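Long-range contacts in increased recombination centers protein 6 (Saccharomyces cerevisiae, PDB 3UC9), which serves as a clathrin coat accessory factor related to small G proteins and is involved in gross chromosomal rearrangements and telomere healing: residues Gln27-Val32 / Asp75-Ser80; Leu33-His38 / Lys82-Trp87; Ala104-Ile109 / Arg130-Val135; Asp111-Lys116 / Asn138-Val143. All blocks are in the same frame, centred on the assembly; numbering follows the deposited sequence.

In the fold
Interactions 1 and 3 lie within one Rossmann-like mixed sheet, an architecture that fits the protein's relationship to small G proteins; 2 and 4 lie where its strands end. Interaction 1 pairs strand 29-35 with strand 71-81, and interaction 3 pairs strand 103-110 with strand 133-138, their centres about 9 Å apart, strands 29-35 and 103-110 being neighbours. Interaction 2, its centre about 15 Å from that of interaction 1, takes the end of strand 29-35 and the start of helix 84-91. Interaction 4, centred about 13 Å from the centre of interaction 2, joins the start of helix 112-115, after strand 103-110, to the end of strand 133-138 and the loop after it. Interactions 1 and 2 alternate along the chain, as do 3 and 4.

Interaction 1: residues Gln27-Val32 / Asp75-Ser80; sequences QNKILV and DLYIDS
K29 and D75 lie side by side and point the same way, and K29 NZ closes a salt bridge to D75 OD2 at 2.8 Å, reaching the oxygen from above the carboxylate plane. The same ammonium donates to N28 OD1, 2.9 Å from K29 NZ. The lysine chain bends at chi2 (-51°), which carries its methylenes past Y77: K29 CB sits over one face of the tyrosine ring, 4.2 Å from the centroid and displaced toward the rim, while K29 CE comes within 3.4 Å of Y77 OH. L31 follows on this face of the sheet; its CD1 presses against the backbone carbonyl of Y77, 3.0 Å from Y77 O, and also reaches Y77 CB and D79 CB. On the other face, V32 CG2 meets L76 CD1 at 3.8 Å, with I30 CG2 farther from the same methyl, and L46 of helix 39-50 also touches L76.

Between the two layers of side chains runs a parallel ladder of five backbone hydrogen bonds, from D75 N to N28 O at one end to D79 N to V32 O at the other; the strand axes are 22° apart. D75 OD1 accepts from D62 N of strand 59-66. With one carboxylate oxygen held by the next strand and the other by K29, D75 is fixed in rotation, and the paired charges would probably favour its ionised form.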
loop_
_atom_site.group_PDB
_atom_site.type_symbol
_atom_site.label_atom_id
_atom_site.label_comp_id
_atom_site.label_asym_id
_atom_site.label_seq_id
_atom_site.Cartn_x
_atom_site.Cartn_y
_atom_site.Cartn_z
ATOM N N GLN A 27 -10.208 -8.308 8.129
ATOM C CA GLN A 27 -9.373 -7.818 7.040
ATOM C C GLN A 27 -8.365 -6.818 7.609
ATOM O O GLN A 27 -8.519 -5.600 7.468
ATOM C CB GLN A 27 -10.241 -7.180 5.955
ATOM C CG GLN A 27 -9.493 -6.937 4.658
ATOM C CD GLN A 27 -10.363 -6.297 3.610
ATOM O OE1 GLN A 27 -10.737 -5.129 3.731
ATOM N NE2 GLN A 27 -10.700 -7.057 2.575
ATOM N N ASN A 28 -7.328 -7.345 8.260
ATOM C CA ASN A 28 -6.397 -6.523 9.021
ATOM C C ASN A 28 -4.932 -6.740 8.668
ATOM O O ASN A 28 -4.047 -6.500 9.503
ATOM C CB ASN A 28 -6.605 -6.716 10.529
ATOM C CG ASN A 28 -6.138 -8.062 11.021
ATOM O OD1 ASN A 28 -6.145 -9.054 10.281
ATOM N ND2 ASN A 28 -5.732 -8.111 12.296
ATOM N N LYS A 29 -4.670 -7.148 7.430
ATOM C CA LYS A 29 -3.301 -7.309 6.976
ATOM C C LYS A 29 -2.916 -6.116 6.096
ATOM O O LYS A 29 -3.711 -5.632 5.278
ATOM C CB LYS A 29 -3.107 -8.620 6.217
ATOM C CG LYS A 29 -3.796 -9.847 6.798
ATOM C CD LYS A 29 -3.521 -10.073 8.273
ATOM C CE LYS A 29 -4.266 -11.286 8.813
ATOM N NZ LYS A 29 -4.352 -11.311 10.310
ATOM N N ILE A 30 -1.700 -5.628 6.289
ATOM C CA ILE A 30 -1.115 -4.656 5.375
ATOM C C ILE A 30 0.166 -5.261 4.810
ATOM O O ILE A 30 1.069 -5.639 5.557
ATOM C CB ILE A 30 -0.832 -3.308 6.053
ATOM C CG1 ILE A 30 -2.150 -2.622 6.428
ATOM C CG2 ILE A 30 -0.018 -2.390 5.102
ATOM C CD1 ILE A 30 -1.963 -1.263 7.093
ATOM N N LEU A 31 0.216 -5.399 3.486
ATOM C CA LEU A 31 1.389 -5.929 2.799
ATOM C C LEU A 31 2.224 -4.762 2.281
ATOM O O LEU A 31 1.708 -3.868 1.613
ATOM C CB LEU A 31 0.968 -6.844 1.649
ATOM C CG LEU A 31 1.987 -7.597 0.783
ATOM C CD1 LEU A 31 3.328 -7.761 1.442
ATOM C CD2 LEU A 31 1.401 -8.970 0.446
ATOM N N VAL A 32 3.512 -4.774 2.612
ATOM C CA VAL A 32 4.457 -3.812 2.062
ATOM C C VAL A 32 5.460 -4.599 1.211
ATOM O O VAL A 32 6.165 -5.467 1.713
ATOM C CB VAL A 32 5.173 -3.006 3.148
ATOM C CG1 VAL A 32 6.062 -1.938 2.502
ATOM C CG2 VAL A 32 4.152 -2.362 4.114
ATOM N N ASP A 75 -1.741 -6.691 11.183
ATOM C CA ASP A 75 -0.537 -7.464 10.912
ATOM C C ASP A 75 0.171 -6.868 9.688
ATOM O O ASP A 75 -0.471 -6.554 8.693
ATOM C CB ASP A 75 -0.899 -8.917 10.627
ATOM C CG ASP A 75 -1.458 -9.649 11.839
ATOM O OD1 ASP A 75 -1.342 -9.143 12.980
ATOM O OD2 ASP A 75 -2.003 -10.762 11.645
ATOM N N LEU A 76 1.491 -6.741 9.778
ATOM C CA LEU A 76 2.320 -6.262 8.697
ATOM C C LEU A 76 2.972 -7.471 8.030
ATOM O O LEU A 76 3.639 -8.276 8.691
ATOM C CB LEU A 76 3.378 -5.303 9.249
ATOM C CG LEU A 76 4.185 -4.418 8.311
ATOM C CD1 LEU A 76 3.279 -3.392 7.631
ATOM C CD2 LEU A 76 5.280 -3.718 9.085
ATOM N N TYR A 77 2.732 -7.613 6.732
ATOM C CA TYR A 77 3.410 -8.603 5.907
ATOM C C TYR A 77 4.436 -7.881 5.037
ATOM O O TYR A 77 4.083 -7.003 4.242
ATOM C CB TYR A 77 2.410 -9.329 5.004
ATOM C CG TYR A 77 1.361 -10.193 5.688
ATOM C CD1 TYR A 77 1.420 -10.506 7.050
ATOM C CD2 TYR A 77 0.325 -10.751 4.942
ATOM C CE1 TYR A 77 0.448 -11.315 7.642
ATOM C CE2 TYR A 77 -0.633 -11.571 5.525
ATOM C CZ TYR A 77 -0.568 -11.853 6.866
ATOM O OH TYR A 77 -1.525 -12.676 7.423
ATOM N N ILE A 78 5.706 -8.223 5.196
ATOM C CA ILE A 78 6.781 -7.590 4.442
ATOM C C ILE A 78 7.293 -8.616 3.437
ATOM O O ILE A 78 7.627 -9.746 3.809
ATOM C CB ILE A 78 7.917 -7.122 5.355
ATOM C CG1 ILE A 78 7.371 -6.214 6.466
ATOM C CG2 ILE A 78 8.993 -6.383 4.536
ATOM C CD1 ILE A 78 8.286 -6.097 7.655
ATOM N N ASP A 79 7.300 -8.243 2.161
ATOM C CA ASP A 79 7.713 -9.151 1.105
ATOM C C ASP A 79 8.606 -8.418 0.105
ATOM O O ASP A 79 8.706 -7.177 0.107
ATOM C CB ASP A 79 6.491 -9.739 0.389
ATOM C CG ASP A 79 6.754 -11.109 -0.244
ATOM O OD1 ASP A 79 7.893 -11.627 -0.194
ATOM O OD2 ASP A 79 5.794 -11.676 -0.813
ATOM N N SER A 80 9.266 -9.212 -0.727
ATOM C CA SER A 80 10.150 -8.714 -1.768
ATOM C C SER A 80 9.988 -9.588 -2.992
ATOM O O SER A 80 9.542 -10.734 -2.895
ATOM C CB SER A 80 11.604 -8.766 -1.299
ATOM O OG SER A 80 12.461 -8.098 -2.202
#

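Interaction 2: residues Leu33-His38 / Lys82-Trp87; sequences LSDHPH and KDIPVW. Unlike the reference sequence in segment 82-87: D83 (reference Glu).
L33 packs on a face of W87, the two side chains coming from opposite directions: L33 CD2 stands over the six-membered ring, 3.5 Å from its centroid and 12° off the normal. The sister methyl L33 CD1 lies 3.7 Å from W87 NE1, so both methyls rest on one face of the indole. L33 CG is anti to the backbone N (chi1 176°), which sends the fork toward the ring. I84 CD1 joins them, 4.2 Å from L33 CD2, and also packs on D35 CB at 4.1 Å. Farther along, H36 CD2 comes to 3.5 Å from K82 CA, with K82 N over a face of the imidazole.

Outer partners help to position these groups: W87 NE1 is hydrogen-bonded to D79 OD2, and its ring stacks with F91, while D35 OD1 is bonded to T110 OG1 of the neighbouring strand 103-110. L108 of that strand touches both L33 and I84. Helix 84-91 thus covers the end of strand 29-35 through apolar contacts, the helix-on-sheet layering of a Rossmann-like alpha/beta fold.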
loop_
_atom_site.group_PDB
_atom_site.type_symbol
_atom_site.label_atom_id
_atom_site.label_comp_id
_atom_site.label_asym_id
_atom_site.label_seq_id
_atom_site.Cartn_x
_atom_site.Cartn_y
_atom_site.Cartn_z
ATOM N N LEU A 33 5.482 -4.287 -0.078
ATOM C CA LEU A 33 6.245 -5.009 -1.085
ATOM C C LEU A 33 7.208 -4.047 -1.788
ATOM O O LEU A 33 6.877 -2.875 -1.999
ATOM C CB LEU A 33 5.281 -5.602 -2.114
ATOM C CG LEU A 33 5.850 -6.326 -3.339
ATOM C CD1 LEU A 33 6.436 -7.667 -2.924
ATOM C CD2 LEU A 33 4.789 -6.502 -4.440
ATOM N N SER A 34 8.395 -4.543 -2.137
ATOM C CA SER A 34 9.284 -3.836 -3.062
ATOM C C SER A 34 9.960 -4.823 -3.990
ATOM O O SER A 34 10.112 -5.993 -3.646
ATOM C CB SER A 34 10.343 -3.040 -2.304
ATOM O OG SER A 34 11.257 -3.889 -1.626
ATOM N N ASP A 35 10.351 -4.366 -5.177
ATOM C CA ASP A 35 11.318 -5.133 -5.952
ATOM C C ASP A 35 12.690 -5.018 -5.269
ATOM O O ASP A 35 12.956 -4.047 -4.526
ATOM C CB ASP A 35 11.358 -4.760 -7.450
ATOM C CG ASP A 35 11.412 -3.263 -7.708
ATOM O OD1 ASP A 35 10.613 -2.515 -7.113
ATOM O OD2 ASP A 35 12.231 -2.840 -8.554
ATOM N N HIS A 36 13.544 -6.003 -5.523
ATOM C CA HIS A 36 14.787 -6.198 -4.759
ATOM C C HIS A 36 15.674 -4.968 -4.595
ATOM O O HIS A 36 16.193 -4.747 -3.504
ATOM C CB HIS A 36 15.626 -7.345 -5.334
ATOM C CG HIS A 36 15.125 -8.707 -4.973
ATOM N ND1 HIS A 36 14.598 -9.007 -3.735
ATOM C CD2 HIS A 36 15.104 -9.862 -5.680
ATOM C CE1 HIS A 36 14.244 -10.280 -3.706
ATOM N NE2 HIS A 36 14.538 -10.822 -4.876
ATOM N N PRO A 37 15.864 -4.168 -5.667
ATOM C CA PRO A 37 16.742 -3.012 -5.510
ATOM C C PRO A 37 16.280 -1.996 -4.479
ATOM O O PRO A 37 17.100 -1.225 -3.993
ATOM C CB PRO A 37 16.755 -2.374 -6.909
ATOM C CG PRO A 37 16.408 -3.482 -7.841
ATOM C CD PRO A 37 15.474 -4.378 -7.072
ATOM N N HIS A 38 14.985 -1.982 -4.147
ATOM C CA HIS A 38 14.452 -1.004 -3.194
ATOM C C HIS A 38 14.145 -1.585 -1.817
ATOM O O HIS A 38 13.410 -0.981 -1.044
ATOM C CB HIS A 38 13.222 -0.320 -3.796
ATOM C CG HIS A 38 13.445 0.137 -5.200
ATOM N ND1 HIS A 38 14.358 1.118 -5.527
ATOM C CD2 HIS A 38 12.929 -0.306 -6.368
ATOM C CE1 HIS A 38 14.368 1.279 -6.840
ATOM N NE2 HIS A 38 13.514 0.420 -7.373
ATOM N N LYS A 82 11.856 -10.266 -7.198
ATOM C CA LYS A 82 12.794 -9.880 -8.254
ATOM C C LYS A 82 12.077 -9.107 -9.355
ATOM O O LYS A 82 12.622 -8.135 -9.888
ATOM C CB LYS A 82 13.497 -11.101 -8.856
ATOM C CG LYS A 82 14.593 -10.739 -9.861
ATOM C CD LYS A 82 15.150 -11.975 -10.566
ATOM C CE LYS A 82 15.751 -11.645 -11.938
ATOM N NZ LYS A 82 16.845 -10.638 -11.874
ATOM N N ASP A 83 10.867 -9.552 -9.690
ATOM C CA ASP A 83 10.069 -8.964 -10.769
ATOM C C ASP A 83 8.622 -8.792 -10.299
ATOM O O ASP A 83 7.965 -9.771 -9.928
ATOM C CB ASP A 83 10.090 -9.884 -11.996
ATOM C CG ASP A 83 11.484 -10.076 -12.570
ATOM O OD1 ASP A 83 12.044 -9.105 -13.132
ATOM O OD2 ASP A 83 12.015 -11.204 -12.462
ATOM N N ILE A 84 8.127 -7.556 -10.314
ATOM C CA ILE A 84 6.760 -7.279 -9.852
ATOM C C ILE A 84 5.713 -8.134 -10.579
ATOM O O ILE A 84 4.867 -8.748 -9.931
ATOM C CB ILE A 84 6.385 -5.772 -9.986
ATOM C CG1 ILE A 84 7.280 -4.893 -9.102
ATOM C CG2 ILE A 84 4.920 -5.549 -9.653
ATOM C CD1 ILE A 84 7.255 -5.233 -7.648
ATOM N N PRO A 85 5.766 -8.187 -11.926
ATOM C CA PRO A 85 4.757 -8.984 -12.634
ATOM C C PRO A 85 4.705 -10.460 -12.212
ATOM O O PRO A 85 3.616 -11.025 -12.120
ATOM C CB PRO A 85 5.172 -8.843 -14.102
ATOM C CG PRO A 85 5.856 -7.531 -14.161
ATOM C CD PRO A 85 6.624 -7.446 -12.871
ATOM N N VAL A 86 5.862 -11.071 -11.952
ATOM C CA VAL A 86 5.906 -12.453 -11.483
ATOM C C VAL A 86 5.205 -12.576 -10.122
ATOM O O VAL A 86 4.449 -13.512 -9.888
ATOM C CB VAL A 86 7.361 -12.983 -11.386
ATOM C CG1 VAL A 86 7.386 -14.374 -10.758
ATOM C CG2 VAL A 86 8.022 -12.991 -12.766
ATOM N N TRP A 87 5.458 -11.623 -9.238
ATOM C CA TRP A 87 4.794 -11.591 -7.940
ATOM C C TRP A 87 3.274 -11.424 -8.089
ATOM O O TRP A 87 2.501 -12.127 -7.435
ATOM C CB TRP A 87 5.382 -10.477 -7.083
ATOM C CG TRP A 87 4.857 -10.475 -5.701
ATOM C CD1 TRP A 87 5.390 -11.114 -4.615
ATOM C CD2 TRP A 87 3.680 -9.818 -5.245
ATOM N NE1 TRP A 87 4.612 -10.889 -3.508
ATOM C CE2 TRP A 87 3.555 -10.093 -3.867
ATOM C CE3 TRP A 87 2.719 -9.011 -5.863
ATOM C CZ2 TRP A 87 2.507 -9.594 -3.101
ATOM C CZ3 TRP A 87 1.671 -8.524 -5.099
ATOM C CH2 TRP A 87 1.579 -8.809 -3.735
#

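Interaction 3: residues Ala104-Ile109 / Arg130-Val135; sequences AGIILI and RNTFVV
The ring of F133 lies flat over the backbone of G105, with G105 CA 3.5 Å from the ring centroid and only 2° off its normal, a CH-pi contact close to the ring centre. Chi1 of 73° sets F133 CG between its own backbone N and carbonyl carbon, folding the phenyl back across the neighbouring strand. Having no side chain, G105 lets the ring come down onto its CA. I107 CG1 approaches the same ring at its edge, near the ring plane, 4.0 Å from F133 CE1.

Four backbone hydrogen bonds, from F133 N to A104 O at one end to L108 N to V135 O at the other, join the segments in parallel register. The two strand axes run 7° apart. Both are interior strands of the Rossmann-like sheet, and helix 121-127 lies between them in sequence, as in a beta-alpha-beta crossover.

Apolar packing divides between the two faces of the sheet. On the side of F133 and V135, the isoleucines I189 and I192 of helix 185-195 cover V135, while H196 meets F133 edge-to-face. On the side of I106 and V134, I106 CG1 touches T132 CG2 at 3.9 Å; the hydroxyl of that threonine, T132 OG1, is bonded to M103 O.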
loop_
_atom_site.group_PDB
_atom_site.type_symbol
_atom_site.label_atom_id
_atom_site.label_comp_id
_atom_site.label_asym_id
_atom_site.label_seq_id
_atom_site.Cartn_x
_atom_site.Cartn_y
_atom_site.Cartn_z
ATOM N N ALA A 104 -6.188 -5.439 4.178
ATOM C CA ALA A 104 -6.685 -4.084 4.372
ATOM C C ALA A 104 -6.051 -3.166 3.326
ATOM O O ALA A 104 -6.713 -2.279 2.766
ATOM C CB ALA A 104 -6.364 -3.585 5.772
ATOM N N GLY A 105 -4.761 -3.368 3.070
ATOM C CA GLY A 105 -4.075 -2.579 2.062
ATOM C C GLY A 105 -2.799 -3.220 1.558
ATOM O O GLY A 105 -2.242 -4.119 2.194
ATOM N N ILE A 106 -2.341 -2.718 0.416
ATOM C CA ILE A 106 -1.106 -3.149 -0.217
ATOM C C ILE A 106 -0.335 -1.900 -0.550
ATOM O O ILE A 106 -0.909 -0.986 -1.115
ATOM C CB ILE A 106 -1.363 -3.894 -1.537
ATOM C CG1 ILE A 106 -2.338 -5.065 -1.333
ATOM C CG2 ILE A 106 -0.044 -4.419 -2.090
ATOM C CD1 ILE A 106 -1.806 -6.150 -0.503
ATOM N N ILE A 107 0.942 -1.857 -0.170
ATOM C CA ILE A 107 1.812 -0.714 -0.458
ATOM C C ILE A 107 3.003 -1.252 -1.238
ATOM O O ILE A 107 3.714 -2.134 -0.763
ATOM C CB ILE A 107 2.301 0.011 0.835
ATOM C CG1 ILE A 107 1.114 0.475 1.679
ATOM C CG2 ILE A 107 3.173 1.212 0.476
ATOM C CD1 ILE A 107 1.491 1.067 3.069
ATOM N N LEU A 108 3.201 -0.728 -2.445
ATOM C CA LEU A 108 4.318 -1.111 -3.280
ATOM C C LEU A 108 5.323 0.035 -3.309
ATOM O O LEU A 108 4.960 1.189 -3.586
ATOM C CB LEU A 108 3.828 -1.452 -4.691
ATOM C CG LEU A 108 4.908 -1.688 -5.742
ATOM C CD1 LEU A 108 5.733 -2.920 -5.397
ATOM C CD2 LEU A 108 4.298 -1.807 -7.130
ATOM N N ILE A 109 6.574 -0.287 -2.987
ATOM C CA ILE A 109 7.673 0.669 -2.996
ATOM C C ILE A 109 8.536 0.353 -4.218
ATOM O O ILE A 109 9.142 -0.705 -4.276
ATOM C CB ILE A 109 8.542 0.547 -1.727
ATOM C CG1 ILE A 109 7.697 0.635 -0.446
ATOM C CG2 ILE A 109 9.623 1.613 -1.725
ATOM C CD1 ILE A 109 6.985 1.925 -0.284
ATOM N N ARG A 130 -12.494 -5.792 -2.917
ATOM C CA ARG A 130 -12.998 -4.478 -3.313
ATOM C C ARG A 130 -12.733 -3.356 -2.296
ATOM O O ARG A 130 -12.825 -2.193 -2.652
ATOM C CB ARG A 130 -14.509 -4.585 -3.633
ATOM C CG ARG A 130 -14.858 -5.432 -4.881
ATOM C CD ARG A 130 -14.728 -4.649 -6.206
ATOM N NE ARG A 130 -13.380 -4.122 -6.391
ATOM C CZ ARG A 130 -12.350 -4.790 -6.911
ATOM N NH1 ARG A 130 -12.489 -6.032 -7.367
ATOM N NH2 ARG A 130 -11.162 -4.199 -6.983
ATOM N N ASN A 131 -12.391 -3.697 -1.056
ATOM C CA ASN A 131 -12.099 -2.703 0.008
ATOM C C ASN A 131 -10.601 -2.385 0.231
ATOM O O ASN A 131 -10.251 -1.378 0.883
ATOM C CB ASN A 131 -12.706 -3.185 1.335
ATOM C CG ASN A 131 -12.648 -2.128 2.444
ATOM O OD1 ASN A 131 -13.133 -1.003 2.269
ATOM N ND2 ASN A 131 -12.085 -2.503 3.612
ATOM N N THR A 132 -9.727 -3.237 -0.291
ATOM C CA THR A 132 -8.286 -3.111 -0.093
ATOM C C THR A 132 -7.748 -1.801 -0.665
ATOM O O THR A 132 -7.921 -1.518 -1.849
ATOM C CB THR A 132 -7.535 -4.307 -0.738
ATOM O OG1 THR A 132 -8.054 -5.548 -0.225
ATOM C CG2 THR A 132 -6.058 -4.255 -0.450
ATOM N N PHE A 133 -7.087 -0.991 0.156
ATOM C CA PHE A 133 -6.400 0.174 -0.405
ATOM C C PHE A 133 -5.101 -0.254 -1.117
ATOM O O PHE A 133 -4.457 -1.245 -0.738
ATOM C CB PHE A 133 -6.178 1.287 0.638
ATOM C CG PHE A 133 -5.113 1.007 1.683
ATOM C CD1 PHE A 133 -3.762 1.113 1.379
ATOM C CD2 PHE A 133 -5.468 0.728 2.995
ATOM C CE1 PHE A 133 -2.787 0.905 2.357
ATOM C CE2 PHE A 133 -4.497 0.514 3.976
ATOM C CZ PHE A 133 -3.160 0.599 3.652
ATOM N N VAL A 134 -4.732 0.476 -2.167
ATOM C CA VAL A 134 -3.498 0.196 -2.909
ATOM C C VAL A 134 -2.735 1.489 -3.111
ATOM O O VAL A 134 -3.223 2.402 -3.784
ATOM C CB VAL A 134 -3.769 -0.430 -4.279
ATOM C CG1 VAL A 134 -2.444 -0.708 -4.974
ATOM C CG2 VAL A 134 -4.583 -1.725 -4.126
ATOM N N VAL A 135 -1.556 1.562 -2.509
ATOM C CA VAL A 135 -0.695 2.736 -2.625
ATOM C C VAL A 135 0.573 2.331 -3.338
ATOM O O VAL A 135 1.253 1.395 -2.924
ATOM C CB VAL A 135 -0.340 3.321 -1.260
ATOM C CG1 VAL A 135 0.634 4.516 -1.419
ATOM C CG2 VAL A 135 -1.617 3.734 -0.501
#

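Interaction 4: residues Asp111-Lys116 / Asn138-Val143; sequences DIRQTK and NVNEEV
The carboxylate of D111 and the amide of N140 stand almost perpendicular, their planes 84° apart. N140 ND2 donates to D111 OD1 at 3.0 Å; the oxygen lies close to the amide plane, whereas the nitrogen sits above the carboxylate plane. The R113 guanidinium has N140 ND2 and E142 O near its plane at the edge, and V143 CG2 approaches obliquely, 3.7 Å from R113 NE. The guanidinium and N140 amide planes are 69° apart. R113 NH2 makes its salt bridge outside this contact, with E147 of helix 145-155.

A second amide serves the helix start. N138 CG is anti to the backbone N (chi1 175°), and N138 OD1 takes a nearly straight hydrogen bond from I112 N at 3.1 Å. I112 CG1 packs on the same oxygen at 3.5 Å. N138 ND2 bonds N167 OD1 and also turns back to N140 O, which V143 N reaches from the opposite face in the type I turn N140-V143. N140 OD1 accepts from E142 N at 3.0 Å, forming an Asx turn.

D111 is the N-cap of helix 112-115, and D111 OD1 also receives weak bonds from R113 N and Q114 N. Its charge is met by N140 ND2 and, weakly, by these two N-H groups of the helix start, which would probably favour the ionised carboxylate, while R113 NE is buried with no polar partner.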
loop_
_atom_site.group_PDB
_atom_site.type_symbol
_atom_site.label_atom_id
_atom_site.label_comp_id
_atom_site.label_asym_id
_atom_site.label_seq_id
_atom_site.Cartn_x
_atom_site.Cartn_y
_atom_site.Cartn_z
ATOM N N ASP A 111 10.461 2.033 -8.258
ATOM C CA ASP A 111 10.767 3.091 -9.219
ATOM C C ASP A 111 9.737 2.899 -10.313
ATOM O O ASP A 111 9.847 1.965 -11.079
ATOM C CB ASP A 111 12.191 2.923 -9.757
ATOM C CG ASP A 111 12.512 3.864 -10.906
ATOM O OD1 ASP A 111 11.603 4.524 -11.449
ATOM O OD2 ASP A 111 13.697 3.942 -11.272
ATOM N N ILE A 112 8.720 3.757 -10.369
ATOM C CA ILE A 112 7.596 3.498 -11.272
ATOM C C ILE A 112 7.942 3.666 -12.751
ATOM O O ILE A 112 7.238 3.136 -13.607
ATOM C CB ILE A 112 6.320 4.327 -10.925
ATOM C CG1 ILE A 112 6.524 5.817 -11.206
ATOM C CG2 ILE A 112 5.910 4.088 -9.485
ATOM C CD1 ILE A 112 5.252 6.631 -11.067
ATOM N N ARG A 113 9.010 4.401 -13.050
ATOM C CA ARG A 113 9.500 4.494 -14.427
ATOM C C ARG A 113 10.097 3.168 -14.895
ATOM O O ARG A 113 9.973 2.808 -16.066
ATOM C CB ARG A 113 10.547 5.597 -14.566
ATOM C CG ARG A 113 9.970 7.005 -14.639
ATOM C CD ARG A 113 11.013 7.963 -15.154
ATOM N NE ARG A 113 10.645 9.370 -14.985
ATOM C CZ ARG A 113 9.952 10.104 -15.858
ATOM N NH1 ARG A 113 9.500 9.583 -17.000
ATOM N NH2 ARG A 113 9.702 11.379 -15.582
ATOM N N GLN A 114 10.749 2.458 -13.977
ATOM C CA GLN A 114 11.390 1.177 -14.283
ATOM C C GLN A 114 10.385 0.027 -14.304
ATOM O O GLN A 114 10.407 -0.810 -15.217
ATOM C CB GLN A 114 12.490 0.897 -13.248
ATOM C CG GLN A 114 13.246 -0.428 -13.401
ATOM C CD GLN A 114 14.226 -0.680 -12.245
ATOM O OE1 GLN A 114 14.463 -1.824 -11.844
ATOM N NE2 GLN A 114 14.786 0.393 -11.704
ATOM N N THR A 115 9.521 -0.026 -13.295
ATOM C CA THR A 115 8.641 -1.184 -13.093
ATOM C C THR A 115 7.221 -0.977 -13.624
ATOM O O THR A 115 6.491 -1.951 -13.817
ATOM C CB THR A 115 8.589 -1.601 -11.599
ATOM O OG1 THR A 115 8.108 -0.512 -10.808
ATOM C CG2 THR A 115 9.980 -1.984 -11.113
ATOM N N LYS A 116 6.835 0.276 -13.868
ATOM C CA LYS A 116 5.515 0.602 -14.435
ATOM C C LYS A 116 4.388 -0.283 -13.897
ATOM O O LYS A 116 3.735 -1.011 -14.661
ATOM C CB LYS A 116 5.572 0.533 -15.964
ATOM C CG LYS A 116 6.579 1.503 -16.580
ATOM C CD LYS A 116 6.401 1.622 -18.087
ATOM C CE LYS A 116 7.517 2.415 -18.720
ATOM N NZ LYS A 116 8.797 1.653 -18.738
ATOM N N ASN A 138 6.376 5.833 -5.304
ATOM C CA ASN A 138 7.500 6.046 -6.184
ATOM C C ASN A 138 8.705 6.661 -5.478
ATOM O O ASN A 138 8.593 7.727 -4.865
ATOM C CB ASN A 138 7.124 6.965 -7.334
ATOM C CG ASN A 138 8.319 7.300 -8.200
ATOM O OD1 ASN A 138 8.940 6.406 -8.782
ATOM N ND2 ASN A 138 8.683 8.582 -8.247
ATOM N N VAL A 139 9.857 6.016 -5.626
ATOM C CA VAL A 139 11.101 6.488 -5.026
ATOM C C VAL A 139 12.044 7.131 -6.055
ATOM O O VAL A 139 13.080 7.672 -5.673
ATOM C CB VAL A 139 11.847 5.357 -4.283
ATOM C CG1 VAL A 139 10.971 4.775 -3.187
ATOM C CG2 VAL A 139 12.320 4.273 -5.253
ATOM N N ASN A 140 11.689 7.084 -7.341
ATOM C CA ASN A 140 12.447 7.771 -8.397
ATOM C C ASN A 140 12.279 9.292 -8.295
ATOM O O ASN A 140 11.218 9.836 -8.607
ATOM C CB ASN A 140 12.023 7.281 -9.795
ATOM C CG ASN A 140 12.907 7.844 -10.926
ATOM O OD1 ASN A 140 13.584 8.855 -10.754
ATOM N ND2 ASN A 140 12.892 7.180 -12.088
ATOM N N GLU A 141 13.349 9.971 -7.891
ATOM C CA GLU A 141 13.281 11.396 -7.565
ATOM C C GLU A 141 13.126 12.311 -8.787
ATOM O O GLU A 141 12.870 13.507 -8.632
ATOM C CB GLU A 141 14.506 11.797 -6.727
ATOM C CG GLU A 141 14.660 10.940 -5.457
ATOM C CD GLU A 141 15.563 11.554 -4.396
ATOM O OE1 GLU A 141 16.288 12.522 -4.709
ATOM O OE2 GLU A 141 15.541 11.064 -3.239
ATOM N N GLU A 142 13.260 11.756 -9.993
ATOM C CA GLU A 142 13.073 12.526 -11.229
ATOM C C GLU A 142 11.599 12.685 -11.619
ATOM O O GLU A 142 11.277 13.494 -12.490
ATOM C CB GLU A 142 13.842 11.879 -12.389
ATOM C CG GLU A 142 14.162 12.835 -13.549
ATOM C CD GLU A 142 14.767 12.127 -14.756
ATOM O OE1 GLU A 142 15.715 11.327 -14.574
ATOM O OE2 GLU A 142 14.297 12.375 -15.890
ATOM N N VAL A 143 10.709 11.910 -10.995
ATOM C CA VAL A 143 9.276 11.989 -11.287
ATOM C C VAL A 143 8.678 13.178 -10.540
ATOM O O VAL A 143 8.780 13.264 -9.315
ATOM C CB VAL A 143 8.533 10.696 -10.874
ATOM C CG1 VAL A 143 7.032 10.832 -11.110
ATOM C CG2 VAL A 143 9.089 9.488 -11.630
#